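PDB 1H12: endo-1,4-beta-xylanase from Pseudoalteromonas haloplanktis, which hydrolyses internal beta-1,4 linkages of xylan as a cold-adapted glycoside hydrolase of family 8, and probably has activity on beta-1,4-glucans as well. Local coordinates for residues A[34-39]-A[384-389]; A[86-89]-A[95-98]; A[98-103]-A[147-152]; A[154-159]-A[166-171]; A[293-298]-A[397-402]. All coordinates share one frame; numbering follows the deposited sequence.

Overall arrangement
Four of the five contacts pair helices of the (alpha/alpha)6 barrel of a family 8 glycoside hydrolase, and the fifth adds the C-terminal tail. Interaction 1 joins helices from the two ends of the chain and lies nearest the sugar: the side chain of Tyr-386 is about 10 Å from the bound xylopyranose. Interaction 2 is nested within the loop that interaction 1 closes and touches it, Phe-37 CE2 lying 3.7 Å from Ala-87 CA. Interactions 2 and 3, with centres about 8 Å apart, share helix 93-107; interactions 3 and 4 share helix 143-160. Interaction 5 brings the C-terminal tail against helix 143-160, where Phe-151 CE1 meets Phe-399 CE1 at 3.5 Å.

Interaction 1: A[34-39]-A[384-389]; sequences NSTFDN and SLYMLA
The helices carrying 34-39 and 384-389 run nearly antiparallel, with 148° between their directions and short-segment axes 9.9 Å apart, and Thr-36 and Met-387 are the residues whose CA atoms come nearest. Such a pair illustrates how the two ends of a helical glycosidase domain are joined, since 344 residues separate the segments. Met-387 reaches over with a chain bent at its second and third torsions, which brings SD to 3.6 Å from Phe-37 CA. The sulfur also makes a Met-aromatic contact, 5.2 Å from the centroid of the Phe-37 ring and approaching it obliquely. Its methyl CE turns toward the other helix, 3.9 Å from Thr-36 CG2. Thr-36 also borders Tyr-386: OG1 lies at the edge of that ring, near its plane and 3.7 Å from Tyr-386 CE1, while CG2 touches CD1 and CE1. With OG1 set beside its own backbone N (chi1 -64°), the hydroxyl can bond to the carbonyl O of Lys-32 one turn earlier. Phe-41 stacks on the Phe-37 ring, and Ala-86 of helix 77-89 packs against Met-387. The contact is therefore held by dispersion and sulfur-aromatic forces, the hydroxyl of Thr-36 being satisfied within its own helix.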
# COMPACT_ATOMS: atom_id res chain seq x y z
N ASN A 34 12.15 9.77 -11.29
CA ASN A 34 13.01 8.83 -11.98
C ASN A 34 14.24 8.44 -11.16
O ASN A 34 14.59 7.26 -11.12
CB ASN A 34 13.48 9.45 -13.33
CG ASN A 34 12.35 9.68 -14.30
OD1 ASN A 34 11.26 9.19 -14.15
ND2 ASN A 34 12.66 10.44 -15.37
N SER A 35 14.86 9.42 -10.52
CA SER A 35 16.02 9.05 -9.70
C SER A 35 15.63 8.22 -8.47
O SER A 35 16.40 7.40 -8.03
CB SER A 35 16.80 10.32 -9.24
OG SER A 35 16.03 11.12 -8.39
N THR A 36 14.44 8.45 -7.94
CA THR A 36 13.95 7.66 -6.81
C THR A 36 13.89 6.18 -7.27
O THR A 36 14.38 5.30 -6.56
CB THR A 36 12.62 8.16 -6.35
OG1 THR A 36 12.75 9.53 -5.84
CG2 THR A 36 12.03 7.34 -5.27
N PHE A 37 13.28 5.91 -8.41
CA PHE A 37 13.21 4.55 -8.88
C PHE A 37 14.61 4.03 -9.15
O PHE A 37 14.96 2.91 -8.73
CB PHE A 37 12.34 4.44 -10.14
CG PHE A 37 12.15 3.02 -10.59
CD1 PHE A 37 13.09 2.38 -11.38
CD2 PHE A 37 11.04 2.31 -10.19
CE1 PHE A 37 12.92 1.02 -11.71
CE2 PHE A 37 10.84 1.01 -10.54
CZ PHE A 37 11.79 0.35 -11.30
N ASP A 38 15.44 4.80 -9.82
CA ASP A 38 16.77 4.31 -10.18
C ASP A 38 17.60 3.97 -9.00
O ASP A 38 18.38 3.02 -9.02
CB ASP A 38 17.49 5.36 -11.01
CG ASP A 38 16.91 5.49 -12.44
OD1 ASP A 38 16.08 4.65 -12.83
OD2 ASP A 38 17.24 6.50 -13.11
N ASN A 39 17.47 4.75 -7.93
CA ASN A 39 18.26 4.45 -6.74
C ASN A 39 17.70 3.28 -5.95
O ASN A 39 18.45 2.49 -5.37
CB ASN A 39 18.30 5.69 -5.81
CG ASN A 39 19.08 6.83 -6.38
OD1 ASN A 39 19.93 6.64 -7.20
ND2 ASN A 39 18.76 8.08 -5.89
N SER A 384 9.93 2.03 0.61
CA SER A 384 8.87 1.52 -0.23
C SER A 384 7.73 2.54 -0.33
O SER A 384 7.18 2.78 -1.40
CB SER A 384 8.34 0.22 0.34
OG SER A 384 9.24 -0.85 0.23
N LEU A 385 7.35 3.13 0.81
CA LEU A 385 6.31 4.15 0.79
C LEU A 385 6.77 5.40 0.10
O LEU A 385 5.97 6.07 -0.57
CB LEU A 385 5.84 4.47 2.20
CG LEU A 385 5.02 3.38 2.87
CD1 LEU A 385 4.62 3.82 4.30
CD2 LEU A 385 3.81 3.01 2.10
N TYR A 386 8.03 5.78 0.27
CA TYR A 386 8.58 6.95 -0.39
C TYR A 386 8.44 6.82 -1.92
O TYR A 386 8.02 7.75 -2.60
CB TYR A 386 10.05 7.10 0.04
CG TYR A 386 10.72 8.36 -0.51
CD1 TYR A 386 11.39 8.35 -1.70
CD2 TYR A 386 10.67 9.56 0.17
CE1 TYR A 386 12.01 9.46 -2.23
CE2 TYR A 386 11.27 10.70 -0.35
CZ TYR A 386 11.93 10.64 -1.55
OH TYR A 386 12.56 11.74 -2.07
N MET A 387 8.76 5.64 -2.44
CA MET A 387 8.62 5.37 -3.88
C MET A 387 7.18 5.50 -4.32
O MET A 387 6.88 6.20 -5.30
CB MET A 387 9.17 3.96 -4.18
CG MET A 387 9.08 3.54 -5.62
SD MET A 387 10.26 4.28 -6.75
CE MET A 387 9.34 5.65 -7.51
N LEU A 388 6.25 4.86 -3.62
CA LEU A 388 4.85 4.96 -4.00
C LEU A 388 4.36 6.41 -3.95
O LEU A 388 3.67 6.86 -4.87
CB LEU A 388 3.98 4.08 -3.09
CG LEU A 388 4.17 2.59 -3.25
CD1 LEU A 388 3.36 1.89 -2.16
CD2 LEU A 388 3.74 2.11 -4.59
N ALA A 389 4.73 7.13 -2.91
CA ALA A 389 4.29 8.51 -2.78
C ALA A 389 4.84 9.39 -3.94
O ALA A 389 4.15 10.26 -4.44
CB ALA A 389 4.72 9.07 -1.47

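Interaction 2: A[86-89]-A[95-98]; sequences AAVM and EFDN
Phe-96 packs against Ala-87 and Val-88 between two consecutive helices of the (alpha/alpha)6 barrel, 77-89 and 93-107, joined by a short link. The Phe-96 side chain traces how such a junction is filled. At its root, CB lies 4.0 Å from Ala-87 CB, and that methyl also rests 3.9 Å from the Phe-96 backbone N, near the plane of the ring at its edge. The first torsion sets CG anti to the backbone N (chi1 -176°), which carries the ring past Ala-87 to Val-88. There CD2 comes within 3.9 Å of Val-88 CB, and CE2 follows at 4.0 Å, the valine lying oblique to the ring. Farther out, the ring is edge-to-face with Trp-160, and Ala-156 of helix 143-160 closes on its tip, so that a third helix backs the junction. Glu-95 adds a smaller contact through its aliphatic root, while the main chain at the end of helix 77-89 gains a polar tie, the carbonyl O of Val-88 accepting a hydrogen bond from Arg-159. The two residues whose CA atoms approach most closely are Ala-87 and Phe-96, and beside them Ala-87 CB stands 4.3 Å from Glu-95 CB.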
# COMPACT_ATOMS: atom_id res chain seq x y z
N ALA A 86 5.27 -0.02 -8.53
CA ALA A 86 6.11 1.08 -8.93
C ALA A 86 6.68 0.87 -10.32
O ALA A 86 6.73 1.78 -11.16
CB ALA A 86 7.23 1.28 -7.91
N ALA A 87 7.17 -0.35 -10.57
CA ALA A 87 7.77 -0.65 -11.88
C ALA A 87 6.78 -0.45 -13.02
O ALA A 87 7.11 0.13 -14.04
CB ALA A 87 8.33 -2.08 -11.83
N VAL A 88 5.53 -0.96 -12.88
CA VAL A 88 4.60 -0.83 -14.00
C VAL A 88 4.26 0.63 -14.24
O VAL A 88 4.08 1.04 -15.40
CB VAL A 88 3.37 -1.74 -13.87
CG1 VAL A 88 2.42 -1.34 -12.77
CG2 VAL A 88 2.63 -1.83 -15.20
N MET A 89 4.16 1.44 -13.21
CA MET A 89 3.83 2.85 -13.40
C MET A 89 4.91 3.59 -14.19
O MET A 89 4.59 4.57 -14.88
CB MET A 89 3.59 3.55 -12.07
CG MET A 89 2.36 3.05 -11.30
SD MET A 89 0.86 3.09 -12.31
CE MET A 89 -0.15 2.04 -11.31
N GLU A 95 12.35 -5.10 -14.42
CA GLU A 95 12.23 -5.08 -12.95
C GLU A 95 10.93 -5.74 -12.52
O GLU A 95 10.93 -6.54 -11.57
CB GLU A 95 12.34 -3.65 -12.44
CG GLU A 95 13.72 -3.00 -12.59
CD GLU A 95 14.00 -2.42 -13.95
OE1 GLU A 95 13.23 -2.49 -14.92
OE2 GLU A 95 15.06 -1.76 -14.01
N PHE A 96 9.84 -5.38 -13.18
CA PHE A 96 8.54 -5.98 -12.90
C PHE A 96 8.63 -7.49 -13.03
O PHE A 96 8.21 -8.25 -12.12
CB PHE A 96 7.49 -5.42 -13.83
CG PHE A 96 6.10 -5.91 -13.55
CD1 PHE A 96 5.69 -7.18 -13.89
CD2 PHE A 96 5.20 -5.06 -12.94
CE1 PHE A 96 4.43 -7.61 -13.57
CE2 PHE A 96 3.93 -5.46 -12.66
CZ PHE A 96 3.53 -6.75 -12.98
N ASP A 97 9.14 -7.95 -14.15
CA ASP A 97 9.15 -9.37 -14.46
C ASP A 97 10.03 -10.15 -13.49
O ASP A 97 9.71 -11.25 -13.08
CB ASP A 97 9.61 -9.60 -15.88
CG ASP A 97 8.59 -9.24 -16.92
OD1 ASP A 97 7.45 -8.87 -16.55
OD2 ASP A 97 8.90 -9.31 -18.14
N ASN A 98 11.16 -9.56 -13.11
CA ASN A 98 12.05 -10.21 -12.17
C ASN A 98 11.42 -10.38 -10.80
O ASN A 98 11.61 -11.40 -10.12
CB ASN A 98 13.41 -9.49 -12.09
CG ASN A 98 14.24 -9.59 -13.35
OD1 ASN A 98 14.03 -10.49 -14.18
ND2 ASN A 98 15.20 -8.68 -13.47

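Interaction 3: A[98-103]-A[147-152]; sequences NLWRFA and EYFAFA
Phe-149 receives Trp-100 over one face of its ring and Ala-103 obliquely beside it. The indole touches through the outer corner of its six-membered ring: CZ3 stands 4.2 Å from Phe-149 CD1, above the phenyl plane but displaced toward the rim. The two six-membered rings have centroids 5.6 Å apart and planes inclined at 58°, an obliquely inclined aromatic pair. Ala-103, three residues further along the same helix, supplies a methyl whose CB lies 3.8 Å from Phe-149 CZ. Phe-149 projects toward the other helix, and its first torsion (chi1 -73°) keeps CG beside the backbone N and points CZ at the methyl of Ala-103. Here helix 93-107 packs on helix 143-160, within the (alpha/alpha)6 barrel characteristic of family 8 glycoside hydrolases, and side chains of large size span backbones that remain well apart, the nearest CA atoms being those of Trp-100 and Phe-149 at 8.4 Å. In the next shell, Asp-171 accepts a hydrogen bond from Trp-100 NE1 and Phe-166 meets the indole edge-to-face, which together fix its rotation. Met-175 of helix 168-182 packs on both aromatic partners. On another flank of helix 93-107, Arg-101 grips Asn-98 end-on, NH1 and NH2 each 3.0 Å from OD1. That oxygen lies in the guanidinium plane; Glu-165 adds a salt bridge to NE, and the carbonyl O of Lys-60 takes a bond from NH1.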
# COMPACT_ATOMS: atom_id res chain seq x y z
N ASN A 98 11.16 -9.56 -13.11
CA ASN A 98 12.05 -10.21 -12.17
C ASN A 98 11.42 -10.38 -10.80
O ASN A 98 11.61 -11.40 -10.12
CB ASN A 98 13.41 -9.49 -12.09
CG ASN A 98 14.24 -9.59 -13.35
OD1 ASN A 98 14.03 -10.49 -14.18
ND2 ASN A 98 15.20 -8.68 -13.47
N LEU A 99 10.68 -9.35 -10.36
CA LEU A 99 9.96 -9.44 -9.10
C LEU A 99 8.81 -10.42 -9.18
O LEU A 99 8.57 -11.20 -8.24
CB LEU A 99 9.41 -8.05 -8.69
CG LEU A 99 10.46 -7.01 -8.29
CD1 LEU A 99 9.75 -5.70 -8.03
CD2 LEU A 99 11.25 -7.43 -7.06
N TRP A 100 8.03 -10.40 -10.25
CA TRP A 100 6.88 -11.30 -10.37
C TRP A 100 7.34 -12.76 -10.47
O TRP A 100 6.76 -13.65 -9.86
CB TRP A 100 5.98 -10.89 -11.54
CG TRP A 100 4.81 -11.77 -11.74
CD1 TRP A 100 4.46 -12.38 -12.89
CD2 TRP A 100 3.86 -12.23 -10.75
NE1 TRP A 100 3.37 -13.18 -12.71
CE2 TRP A 100 2.98 -13.10 -11.39
CE3 TRP A 100 3.64 -12.00 -9.37
CZ2 TRP A 100 1.98 -13.79 -10.70
CZ3 TRP A 100 2.65 -12.65 -8.71
CH2 TRP A 100 1.83 -13.56 -9.36
N ARG A 101 8.46 -12.99 -11.19
CA ARG A 101 8.97 -14.34 -11.28
C ARG A 101 9.27 -14.90 -9.90
O ARG A 101 9.00 -16.07 -9.59
CB ARG A 101 10.23 -14.36 -12.15
CG ARG A 101 10.62 -15.76 -12.65
CD ARG A 101 11.97 -15.80 -13.38
NE ARG A 101 12.00 -14.81 -14.44
CZ ARG A 101 12.63 -13.64 -14.40
NH1 ARG A 101 13.56 -13.37 -13.49
NH2 ARG A 101 12.35 -12.72 -15.33
N PHE A 102 9.88 -14.07 -9.05
CA PHE A 102 10.19 -14.48 -7.68
C PHE A 102 8.94 -14.79 -6.90
O PHE A 102 8.85 -15.79 -6.17
CB PHE A 102 10.97 -13.36 -7.00
CG PHE A 102 11.42 -13.69 -5.59
CD1 PHE A 102 10.56 -13.54 -4.49
CD2 PHE A 102 12.70 -14.15 -5.38
CE1 PHE A 102 10.99 -13.89 -3.25
CE2 PHE A 102 13.11 -14.48 -4.09
CZ PHE A 102 12.25 -14.36 -3.05
N ALA A 103 7.96 -13.92 -6.98
CA ALA A 103 6.72 -14.09 -6.20
C ALA A 103 6.04 -15.40 -6.60
O ALA A 103 5.65 -16.19 -5.72
CB ALA A 103 5.79 -12.91 -6.44
N GLU A 147 -3.68 -8.06 -3.12
CA GLU A 147 -4.38 -6.97 -3.76
C GLU A 147 -3.49 -6.18 -4.72
O GLU A 147 -3.88 -5.89 -5.86
CB GLU A 147 -5.00 -6.01 -2.72
CG GLU A 147 -6.05 -6.65 -1.86
CD GLU A 147 -6.73 -5.69 -0.92
OE1 GLU A 147 -5.93 -4.97 -0.21
OE2 GLU A 147 -7.95 -5.60 -0.86
N TYR A 148 -2.31 -5.78 -4.25
CA TYR A 148 -1.37 -5.06 -5.09
C TYR A 148 -0.84 -5.93 -6.22
O TYR A 148 -0.62 -5.42 -7.33
CB TYR A 148 -0.24 -4.43 -4.29
CG TYR A 148 -0.51 -3.06 -3.73
CD1 TYR A 148 -0.20 -1.94 -4.47
CD2 TYR A 148 -1.05 -2.88 -2.47
CE1 TYR A 148 -0.35 -0.68 -3.96
CE2 TYR A 148 -1.25 -1.60 -1.95
CZ TYR A 148 -0.88 -0.50 -2.71
OH TYR A 148 -1.01 0.78 -2.22
N PHE A 149 -0.61 -7.24 -6.00
CA PHE A 149 -0.17 -8.07 -7.08
C PHE A 149 -1.20 -8.07 -8.21
O PHE A 149 -0.86 -7.95 -9.39
CB PHE A 149 0.05 -9.54 -6.67
CG PHE A 149 1.28 -9.86 -5.83
CD1 PHE A 149 2.54 -9.36 -6.16
CD2 PHE A 149 1.21 -10.74 -4.78
CE1 PHE A 149 3.65 -9.73 -5.46
CE2 PHE A 149 2.33 -11.12 -4.07
CZ PHE A 149 3.56 -10.60 -4.41
N ALA A 150 -2.49 -8.26 -7.84
CA ALA A 150 -3.54 -8.26 -8.87
C ALA A 150 -3.58 -6.95 -9.62
O ALA A 150 -3.68 -6.92 -10.86
CB ALA A 150 -4.87 -8.55 -8.23
N PHE A 151 -3.54 -5.86 -8.88
CA PHE A 151 -3.53 -4.52 -9.46
C PHE A 151 -2.36 -4.37 -10.44
O PHE A 151 -2.52 -3.92 -11.58
CB PHE A 151 -3.46 -3.48 -8.35
CG PHE A 151 -3.41 -2.07 -8.86
CD1 PHE A 151 -4.54 -1.43 -9.39
CD2 PHE A 151 -2.23 -1.36 -8.82
CE1 PHE A 151 -4.49 -0.17 -9.89
CE2 PHE A 151 -2.15 -0.07 -9.29
CZ PHE A 151 -3.29 0.53 -9.84
N ALA A 152 -1.16 -4.68 -9.98
CA ALA A 152 0.01 -4.51 -10.80
C ALA A 152 -0.01 -5.37 -12.05
O ALA A 152 0.35 -4.91 -13.15
CB ALA A 152 1.25 -4.81 -9.95

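Interaction 4: A[154-159]-A[166-171]; sequences LNASAR and FNYYND
Ala-156 and Ser-157 meet Tyr-168 and Tyr-169 where helices 143-160 and 168-182, two consecutive helices of the (alpha/alpha)6 barrel, are joined by a short link that brings Ser-157 CA within 5.0 Å of Tyr-168 CA. The clearest aromatic contact is a CH-pi interaction: Ala-156 CB sits over the face of the Tyr-168 ring, 3.7 Å from the centroid and 15° off the normal. The carbonyl O of Phe-166 lies above the opposite face, toward the rim. Apolar packing continues on Tyr-169, where Leu-154 CD2 approaches Tyr-169 CE1 at 3.8 Å, oblique to the ring. With CG anti to its own backbone N (chi1 -172°), Tyr-169 swings its ring to the leucine's side of the helix, whereas Tyr-168 keeps CG beside its backbone N and covers the alanine. Polar groups find their partners nearby. Ser-157 OG, in van der Waals contact with Tyr-169 CB at 3.4 Å, hydrogen-bonds to Asn-162 of the link; Tyr-168 OH bonds to Asp-97, and Tyr-169 OH to the carbonyl O of Asn-215. Capping begins the second helix: Asn-167 is its N-cap, and its OD1 accepts from Asn-170 N at 3.0 Å in a nearly straight bond of 170°, the donor standing above the carbonyl plane.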
# COMPACT_ATOMS: atom_id res chain seq x y z
N LEU A 154 -2.72 -6.57 -13.67
CA LEU A 154 -3.68 -6.06 -14.62
C LEU A 154 -3.12 -4.91 -15.40
O LEU A 154 -3.34 -4.79 -16.63
CB LEU A 154 -4.97 -5.62 -13.92
CG LEU A 154 -5.90 -6.74 -13.44
CD1 LEU A 154 -6.98 -6.13 -12.58
CD2 LEU A 154 -6.49 -7.52 -14.62
N ASN A 155 -2.38 -4.02 -14.73
CA ASN A 155 -1.74 -2.90 -15.42
C ASN A 155 -0.65 -3.36 -16.38
O ASN A 155 -0.51 -2.81 -17.46
CB ASN A 155 -1.22 -1.89 -14.41
CG ASN A 155 -2.31 -1.00 -13.84
OD1 ASN A 155 -2.79 -1.29 -12.63
ND2 ASN A 155 -2.71 -0.05 -14.53
N ALA A 156 0.13 -4.37 -15.97
CA ALA A 156 1.19 -4.92 -16.85
C ALA A 156 0.56 -5.49 -18.11
O ALA A 156 1.07 -5.24 -19.22
CB ALA A 156 1.95 -5.96 -16.08
N SER A 157 -0.53 -6.24 -17.97
CA SER A 157 -1.24 -6.72 -19.15
C SER A 157 -1.62 -5.57 -20.07
O SER A 157 -1.43 -5.66 -21.29
CB SER A 157 -2.51 -7.43 -18.68
OG SER A 157 -3.35 -7.74 -19.79
N ALA A 158 -2.19 -4.53 -19.51
CA ALA A 158 -2.67 -3.42 -20.31
C ALA A 158 -1.55 -2.70 -21.03
O ALA A 158 -1.71 -2.28 -22.16
CB ALA A 158 -3.45 -2.45 -19.46
N ARG A 159 -0.40 -2.52 -20.38
CA ARG A 159 0.69 -1.77 -20.95
C ARG A 159 1.52 -2.57 -21.92
O ARG A 159 2.00 -2.03 -22.92
CB ARG A 159 1.59 -1.15 -19.89
CG ARG A 159 0.86 -0.18 -18.93
CD ARG A 159 1.80 0.73 -18.21
NE ARG A 159 2.30 1.75 -19.14
CZ ARG A 159 3.15 2.71 -18.83
NH1 ARG A 159 3.47 3.61 -19.76
NH2 ARG A 159 3.67 2.80 -17.60
N PHE A 166 5.33 -13.67 -19.32
CA PHE A 166 4.12 -13.85 -18.54
C PHE A 166 2.88 -13.51 -19.30
O PHE A 166 2.83 -12.49 -20.05
CB PHE A 166 4.18 -12.97 -17.29
CG PHE A 166 5.30 -13.34 -16.39
CD1 PHE A 166 5.25 -14.51 -15.69
CD2 PHE A 166 6.38 -12.53 -16.20
CE1 PHE A 166 6.27 -14.89 -14.86
CE2 PHE A 166 7.43 -12.91 -15.38
CZ PHE A 166 7.38 -14.06 -14.70
N ASN A 167 1.84 -14.30 -19.04
CA ASN A 167 0.47 -13.90 -19.39
C ASN A 167 -0.02 -13.15 -18.15
O ASN A 167 -0.59 -13.74 -17.24
CB ASN A 167 -0.40 -15.10 -19.72
CG ASN A 167 -1.71 -14.69 -20.28
OD1 ASN A 167 -2.30 -13.72 -19.87
ND2 ASN A 167 -2.18 -15.45 -21.26
N TYR A 168 0.32 -11.86 -18.08
CA TYR A 168 -0.01 -11.06 -16.95
C TYR A 168 -1.49 -11.12 -16.65
O TYR A 168 -1.90 -11.13 -15.47
CB TYR A 168 0.39 -9.61 -17.15
CG TYR A 168 1.83 -9.34 -17.49
CD1 TYR A 168 2.87 -9.53 -16.55
CD2 TYR A 168 2.18 -8.87 -18.73
CE1 TYR A 168 4.16 -9.22 -16.86
CE2 TYR A 168 3.50 -8.56 -19.04
CZ TYR A 168 4.49 -8.75 -18.11
OH TYR A 168 5.80 -8.46 -18.46
N TYR A 169 -2.32 -11.06 -17.68
CA TYR A 169 -3.76 -11.02 -17.49
C TYR A 169 -4.24 -12.29 -16.81
O TYR A 169 -5.01 -12.24 -15.84
CB TYR A 169 -4.48 -10.80 -18.82
CG TYR A 169 -5.96 -10.55 -18.61
CD1 TYR A 169 -6.41 -9.35 -18.13
CD2 TYR A 169 -6.89 -11.55 -18.81
CE1 TYR A 169 -7.76 -9.14 -17.86
CE2 TYR A 169 -8.21 -11.37 -18.55
CZ TYR A 169 -8.66 -10.14 -18.08
OH TYR A 169 -10.01 -9.99 -17.80
N ASN A 170 -3.83 -13.46 -17.31
CA ASN A 170 -4.24 -14.68 -16.69
C ASN A 170 -3.74 -14.76 -15.24
O ASN A 170 -4.46 -15.23 -14.34
CB ASN A 170 -3.70 -15.92 -17.45
N ASP A 171 -2.51 -14.31 -15.01
CA ASP A 171 -1.99 -14.29 -13.65
C ASP A 171 -2.83 -13.37 -12.76
O ASP A 171 -3.08 -13.68 -11.59
CB ASP A 171 -0.53 -13.90 -13.63
CG ASP A 171 0.41 -14.95 -14.17
OD1 ASP A 171 -0.02 -16.10 -14.34
OD2 ASP A 171 1.58 -14.66 -14.42

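Interaction 5: A[293-298]-A[397-402]; sequences AHLMGA and FKFYNN
Leu-295 lies on the face of Phe-399, and this CH-pi contact dominates the meeting of the two segments. Leu-295 CD1 stands 3.5 Å from the ring centroid and 8° off the normal, so the methyl is almost exactly over the middle of the ring. All six ring carbons are accordingly near it, the closest being Phe-399 CD1, 3.6 Å from Leu-295 CD1. Apolar contact spreads from there toward the ring tip, with Leu-295 CG 3.7 Å from Phe-399 CZ. The other branch points elsewhere: Leu-295 CD2 comes to 4.3 Å from the carbonyl O of Phe-397, a loose contact with the backbone. The arrangement places an irregular C-terminal tail, which follows helix 379-392, across the end of helix 283-296, where Gly-297 leaves the helical conformation with positive phi. It is a worked case of a terminal extension laid against the helices of an (alpha/alpha)6 barrel, with a buried aromatic side chain at this point. Further aromatic neighbours hold that ring in place: Tyr-12 meets it edge-to-face, while Tyr-211 and Phe-151 approach at intermediate inclinations. Hydrogen bonding lies in the surroundings. The backbone N of Phe-399 is bonded to Tyr-17 OH, the main chain of Leu-295 pairs with that of Tyr-12, and His-294 NE2 bonds to the backbone N of Arg-18, so residues near the N-terminus bridge the helix end and the tail.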
# COMPACT_ATOMS: atom_id res chain seq x y z
N ALA A 293 -9.65 9.33 -3.42
CA ALA A 293 -10.18 10.62 -3.81
C ALA A 293 -9.69 11.05 -5.20
O ALA A 293 -10.43 11.54 -6.02
CB ALA A 293 -9.81 11.67 -2.76
N HIS A 294 -8.38 10.90 -5.42
CA HIS A 294 -7.78 11.28 -6.70
C HIS A 294 -8.35 10.45 -7.83
O HIS A 294 -8.80 10.98 -8.87
CB HIS A 294 -6.26 11.10 -6.61
CG HIS A 294 -5.53 11.61 -7.80
ND1 HIS A 294 -4.27 11.17 -8.15
CD2 HIS A 294 -5.87 12.54 -8.72
CE1 HIS A 294 -3.88 11.83 -9.24
NE2 HIS A 294 -4.83 12.67 -9.62
N LEU A 295 -8.33 9.12 -7.68
CA LEU A 295 -8.70 8.23 -8.77
C LEU A 295 -10.20 8.14 -8.98
O LEU A 295 -10.60 8.00 -10.14
CB LEU A 295 -8.11 6.83 -8.51
CG LEU A 295 -6.72 6.60 -9.03
CD1 LEU A 295 -6.68 6.48 -10.56
CD2 LEU A 295 -5.72 7.66 -8.55
N MET A 296 -11.01 8.14 -7.93
CA MET A 296 -12.43 7.91 -8.03
C MET A 296 -13.30 9.09 -7.58
O MET A 296 -14.54 8.98 -7.74
CB MET A 296 -12.82 6.66 -7.30
CG MET A 296 -12.41 5.42 -7.99
SD MET A 296 -12.84 5.11 -9.53
CE MET A 296 -13.58 5.22 -9.63
N GLY A 297 -12.70 10.17 -7.11
CA GLY A 297 -13.42 11.38 -6.76
C GLY A 297 -13.49 11.60 -5.26
O GLY A 297 -13.62 10.67 -4.47
N ALA A 298 -13.35 12.87 -4.85
CA ALA A 298 -13.37 13.23 -3.45
C ALA A 298 -14.79 13.49 -3.00
O ALA A 298 -15.50 14.33 -3.58
CB ALA A 298 -12.53 14.47 -3.24
N PHE A 397 0.83 7.79 -10.91
CA PHE A 397 0.10 6.63 -10.42
C PHE A 397 -1.25 6.61 -11.17
O PHE A 397 -2.15 7.36 -10.85
CB PHE A 397 -0.05 6.65 -8.93
CG PHE A 397 -0.42 5.29 -8.35
CD1 PHE A 397 -1.67 4.76 -8.49
CD2 PHE A 397 0.52 4.55 -7.69
CE1 PHE A 397 -1.98 3.49 -7.92
CE2 PHE A 397 0.21 3.33 -7.10
CZ PHE A 397 -1.03 2.80 -7.26
N LYS A 398 -1.31 5.82 -12.24
CA LYS A 398 -2.44 5.80 -13.16
C LYS A 398 -3.02 4.42 -13.29
O LYS A 398 -2.34 3.43 -13.07
CB LYS A 398 -2.01 6.30 -14.53
CG LYS A 398 -1.42 7.69 -14.57
CD LYS A 398 -1.14 8.12 -16.01
CE LYS A 398 -0.61 9.57 -16.11
NZ LYS A 398 -0.23 9.91 -17.45
N PHE A 399 -4.30 4.36 -13.70
CA PHE A 399 -4.96 3.10 -13.98
C PHE A 399 -4.97 2.87 -15.49
O PHE A 399 -5.52 3.69 -16.24
CB PHE A 399 -6.40 3.09 -13.48
CG PHE A 399 -6.58 3.03 -11.99
CD1 PHE A 399 -5.54 3.11 -11.07
CD2 PHE A 399 -7.86 2.89 -11.49
CE1 PHE A 399 -5.81 3.04 -9.70
CE2 PHE A 399 -8.14 2.86 -10.13
CZ PHE A 399 -7.11 2.91 -9.23
N TYR A 400 -4.38 1.79 -15.93
CA TYR A 400 -4.31 1.42 -17.35
C TYR A 400 -5.27 0.26 -17.60
O TYR A 400 -5.06 -0.86 -17.19
CB TYR A 400 -2.86 0.97 -17.72
CG TYR A 400 -1.84 2.06 -17.59
CD1 TYR A 400 -1.20 2.34 -16.39
CD2 TYR A 400 -1.52 2.86 -18.68
CE1 TYR A 400 -0.27 3.35 -16.30
CE2 TYR A 400 -0.58 3.85 -18.60
CZ TYR A 400 0.04 4.13 -17.40
OH TYR A 400 0.93 5.15 -17.34
N ASN A 401 -6.41 0.55 -18.23
CA ASN A 401 -7.39 -0.48 -18.51
C ASN A 401 -6.97 -1.39 -19.61
O ASN A 401 -6.34 -0.97 -20.60
CB ASN A 401 -8.74 0.13 -18.92
CG ASN A 401 -9.58 0.57 -17.78
OD1 ASN A 401 -9.45 0.11 -16.64
ND2 ASN A 401 -10.48 1.54 -18.06
N ASN A 402 -7.35 -2.65 -19.51
CA ASN A 402 -7.25 -3.59 -20.58
C ASN A 402 -8.34 -3.33 -21.58
O ASN A 402 -9.40 -2.78 -21.25
CB ASN A 402 -7.35 -5.01 -20.02
CG ASN A 402 -6.10 -5.38 -19.30
OD1 ASN A 402 -6.02 -5.22 -18.00
ND2 ASN A 402 -5.12 -5.74 -20.02